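Aminofutalosine deaminase (Helicobacter pylori, PDB 7LKK) deaminates aminofutalosine in the menaquinone pathway, using a metal-dependent amidohydrolase site that here holds iron(III) and the inhibitor methylthio-coformycin. Local coordinates at residues A[34-42]-A[49-58]. Numbering follows the deposited sequence.
Sequences LEDYGVVFD and GDYHNLTLKY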
loop_
_atom_site.group_PDB
_atom_site.type_symbol
_atom_site.label_atom_id
_atom_site.label_comp_id
_atom_site.label_asym_id
_atom_site.label_seq_id
_atom_site.Cartn_x
_atom_site.Cartn_y
_atom_site.Cartn_z
ATOM N N LEU A 34 -14.135 20.425 10.283
ATOM C CA LEU A 34 -14.306 21.561 11.174
ATOM C C LEU A 34 -13.080 21.708 12.064
ATOM O O LEU A 34 -12.479 20.712 12.481
ATOM C CB LEU A 34 -15.567 21.404 12.028
ATOM C CG LEU A 34 -16.867 21.381 11.223
ATOM C CD1 LEU A 34 -18.041 20.944 12.088
ATOM C CD2 LEU A 34 -17.127 22.748 10.604
ATOM N N GLU A 35 -12.711 22.953 12.342
ATOM C CA GLU A 35 -11.527 23.261 13.130
ATOM C C GLU A 35 -11.924 23.643 14.550
ATOM O O GLU A 35 -12.887 24.385 14.758
ATOM C CB GLU A 35 -10.721 24.390 12.483
ATOM C CG GLU A 35 -10.242 24.064 11.073
ATOM C CD GLU A 35 -9.418 25.178 10.457
ATOM O OE1 GLU A 35 -9.729 26.361 10.711
ATOM O OE2 GLU A 35 -8.460 24.868 9.718
ATOM N N ASP A 36 -11.165 23.128 15.521
ATOM C CA ASP A 36 -11.357 23.435 16.940
ATOM C C ASP A 36 -12.793 23.176 17.388
ATOM O O ASP A 36 -13.379 23.950 18.148
ATOM C CB ASP A 36 -10.946 24.875 17.248
ATOM C CG ASP A 36 -9.466 25.118 17.030
ATOM O OD1 ASP A 36 -8.676 24.168 17.203
ATOM O OD2 ASP A 36 -9.095 26.258 16.686
ATOM N N TYR A 37 -13.369 22.076 16.917
ATOM C CA TYR A 37 -14.732 21.714 17.275
ATOM C C TYR A 37 -14.733 20.639 18.355
ATOM O O TYR A 37 -13.729 19.965 18.602
ATOM C CB TYR A 37 -15.512 21.231 16.049
ATOM C CG TYR A 37 -16.536 22.226 15.553
ATOM C CD1 TYR A 37 -16.147 23.476 15.086
ATOM C CD2 TYR A 37 -17.890 21.920 15.550
ATOM C CE1 TYR A 37 -17.075 24.390 14.631
ATOM C CE2 TYR A 37 -18.828 22.831 15.095
ATOM C CZ TYR A 37 -18.413 24.065 14.638
ATOM O OH TYR A 37 -19.338 24.975 14.184
ATOM N N GLY A 38 -15.895 20.476 18.990
ATOM C CA GLY A 38 -16.029 19.562 20.101
ATOM C C GLY A 38 -17.366 18.841 20.045
ATOM O O GLY A 38 -18.254 19.203 19.272
ATOM N N VAL A 39 -17.476 17.805 20.870
ATOM C CA VAL A 39 -18.660 16.951 20.905
ATOM C C VAL A 39 -19.029 16.683 22.358
ATOM O O VAL A 39 -18.177 16.279 23.156
ATOM C CB VAL A 39 -18.432 15.618 20.164
ATOM C CG1 VAL A 39 -19.635 14.701 20.340
ATOM C CG2 VAL A 39 -18.155 15.861 18.687
ATOM N N VAL A 40 -20.294 16.915 22.703
ATOM C CA VAL A 40 -20.856 16.490 23.980
ATOM C C VAL A 40 -21.541 15.152 23.760
ATOM O O VAL A 40 -22.313 14.993 22.805
ATOM C CB VAL A 40 -21.849 17.526 24.536
ATOM C CG1 VAL A 40 -22.380 17.074 25.890
ATOM C CG2 VAL A 40 -21.192 18.885 24.652
ATOM N N PHE A 41 -21.264 14.187 24.632
ATOM C CA PHE A 41 -21.818 12.857 24.441
ATOM C C PHE A 41 -21.944 12.138 25.774
ATOM O O PHE A 41 -21.124 12.320 26.679
ATOM C CB PHE A 41 -20.955 12.024 23.480
ATOM C CG PHE A 41 -19.561 11.751 23.985
ATOM C CD1 PHE A 41 -18.559 12.699 23.848
ATOM C CD2 PHE A 41 -19.250 10.539 24.580
ATOM C CE1 PHE A 41 -17.278 12.447 24.308
ATOM C CE2 PHE A 41 -17.969 10.280 25.041
ATOM C CZ PHE A 41 -16.983 11.235 24.901
ATOM N N ASP A 42 -22.996 11.326 25.884
ATOM C CA ASP A 42 -23.068 10.295 26.909
ATOM C C ASP A 42 -22.896 8.957 26.202
ATOM O O ASP A 42 -21.805 8.656 25.709
ATOM C CB ASP A 42 -24.390 10.365 27.682
ATOM C CG ASP A 42 -25.568 10.749 26.803
ATOM O OD1 ASP A 42 -25.668 10.228 25.673
ATOM O OD2 ASP A 42 -26.397 11.573 27.244
ATOM N N GLY A 49 -20.357 21.489 18.397
ATOM C CA GLY A 49 -20.132 22.918 18.285
ATOM C C GLY A 49 -18.677 23.250 18.517
ATOM O O GLY A 49 -17.841 22.371 18.755
ATOM N N ASP A 50 -18.380 24.545 18.417
ATOM C CA ASP A 50 -17.053 25.040 18.762
ATOM C C ASP A 50 -16.693 24.611 20.177
ATOM O O ASP A 50 -17.506 24.724 21.098
ATOM C CB ASP A 50 -17.012 26.565 18.639
ATOM C CG ASP A 50 -15.699 27.151 19.113
ATOM O OD1 ASP A 50 -14.688 27.008 18.391
ATOM O OD2 ASP A 50 -15.675 27.750 20.210
ATOM N N TYR A 51 -15.468 24.107 20.344
ATOM C CA TYR A 51 -15.097 23.494 21.616
ATOM C C TYR A 51 -15.130 24.507 22.753
ATOM O O TYR A 51 -15.675 24.230 23.828
ATOM C CB TYR A 51 -13.717 22.847 21.519
ATOM C CG TYR A 51 -13.243 22.299 22.844
ATOM C CD1 TYR A 51 -13.724 21.089 23.328
ATOM C CD2 TYR A 51 -12.324 22.995 23.618
ATOM C CE1 TYR A 51 -13.299 20.588 24.543
ATOM C CE2 TYR A 51 -11.893 22.500 24.832
ATOM C CZ TYR A 51 -12.383 21.299 25.291
ATOM O OH TYR A 51 -11.953 20.808 26.501
ATOM N N HIS A 52 -14.534 25.683 22.543
ATOM C CA HIS A 52 -14.516 26.696 23.593
ATOM C C HIS A 52 -15.931 27.109 23.983
ATOM O O HIS A 52 -16.262 27.191 25.172
ATOM C CB HIS A 52 -13.707 27.912 23.139
ATOM C CG HIS A 52 -13.642 29.005 24.159
ATOM N ND1 HIS A 52 -12.974 28.866 25.357
ATOM C CD2 HIS A 52 -14.167 30.253 24.164
ATOM C CE1 HIS A 52 -13.087 29.983 26.054
ATOM N NE2 HIS A 52 -13.807 30.841 25.352
ATOM N N ASN A 53 -16.787 27.357 22.988
ATOM C CA ASN A 53 -18.176 27.700 23.274
ATOM C C ASN A 53 -18.897 26.559 23.979
ATOM O O ASN A 53 -19.796 26.801 24.794
ATOM C CB ASN A 53 -18.904 28.069 21.983
ATOM C CG ASN A 53 -18.478 29.419 21.442
ATOM O OD1 ASN A 53 -17.765 30.170 22.105
ATOM N ND2 ASN A 53 -18.918 29.734 20.229
ATOM N N LEU A 54 -18.519 25.315 23.679
ATOM C CA LEU A 54 -19.132 24.171 24.341
ATOM C C LEU A 54 -18.761 24.125 25.819
ATOM O O LEU A 54 -19.594 23.779 26.665
ATOM C CB LEU A 54 -18.702 22.880 23.642
ATOM C CG LEU A 54 -19.765 21.854 23.252
ATOM C CD1 LEU A 54 -21.001 22.520 22.679
ATOM C CD2 LEU A 54 -19.181 20.853 22.259
ATOM N N THR A 55 -17.515 24.476 26.148
ATOM C CA THR A 55 -17.085 24.464 27.542
ATOM C C THR A 55 -17.715 25.599 28.338
ATOM O O THR A 55 -17.914 25.466 29.551
ATOM C CB THR A 55 -15.562 24.548 27.627
ATOM O OG1 THR A 55 -15.110 25.721 26.940
ATOM C CG2 THR A 55 -14.921 23.314 26.998
ATOM N N LEU A 56 -18.028 26.720 27.684
ATOM C CA LEU A 56 -18.743 27.793 28.368
ATOM C C LEU A 56 -20.205 27.424 28.586
ATOM O O LEU A 56 -20.772 27.706 29.650
ATOM C CB LEU A 56 -18.639 29.090 27.565
ATOM C CG LEU A 56 -17.240 29.636 27.280
ATOM C CD1 LEU A 56 -17.320 30.805 26.309
ATOM C CD2 LEU A 56 -16.547 30.052 28.568
ATOM N N LYS A 57 -20.831 26.794 27.589
ATOM C CA LYS A 57 -22.225 26.388 27.714
ATOM C C LYS A 57 -22.404 25.292 28.757
ATOM O O LYS A 57 -23.443 25.238 29.425
ATOM C CB LYS A 57 -22.749 25.928 26.352
ATOM C CG LYS A 57 -24.218 25.542 26.327
ATOM C CD LYS A 57 -24.669 25.246 24.905
ATOM C CE LYS A 57 -26.149 24.909 24.844
ATOM N NZ LYS A 57 -26.610 24.710 23.442
ATOM N N TYR A 58 -21.410 24.421 28.914
ATOM C CA TYR A 58 -21.463 23.301 29.855
ATOM C C TYR A 58 -20.214 23.315 30.726
ATOM O O TYR A 58 -19.331 22.458 30.588
ATOM C CB TYR A 58 -21.599 21.972 29.111
ATOM C CG TYR A 58 -22.828 21.894 28.236
ATOM C CD1 TYR A 58 -24.093 21.794 28.795
ATOM C CD2 TYR A 58 -22.724 21.928 26.852
ATOM C CE1 TYR A 58 -25.220 21.726 28.003
ATOM C CE2 TYR A 58 -23.848 21.860 26.049
ATOM C CZ TYR A 58 -25.093 21.758 26.631
ATOM O OH TYR A 58 -26.219 21.689 25.842
#
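G38 and G49 pair at the open end of an antiparallel β hairpin through two backbone hydrogen bonds, G38 N to G49 O (2.7 Å) and G49 N to G38 O (3.2 Å). Two residues on, past the non-hydrogen-bonded pair Y37-D50, Y51 N donates to D36 O (3.0 Å, N-H...O 171°), tying helix 51-57 to the corner before strand 37-41. N-cap D50 holds CG anti to the backbone N (chi1 174°); its OD2 accepts from N53 N (3.0 Å) on the anti side, 28° out of the carboxylate plane. The Y37 ring lies against the second strand: D50 N stands 3.7 Å above the ring centre, G49 C nearer the rim, and L34 CD1 touches the opposite face. Beyond G38 the helix turns L54 toward the strand, setting CD2 3.5 Å from G38 C, and V40 CG2 packs on L54 CG (3.6 Å). Y58 brings CD2 to the same methyl, its hydroxyl hydrogen-bonded to E47. Strand 37-41 is flanked by 45-50 and 17-21 in a four-stranded mixed sheet set apart from the iron-bearing amidohydrolase barrel; helix 51-57, entered directly from the hairpin, packs across one face, with Y51 reaching I18, A63 and F65 of strands 17-21 and 62-66.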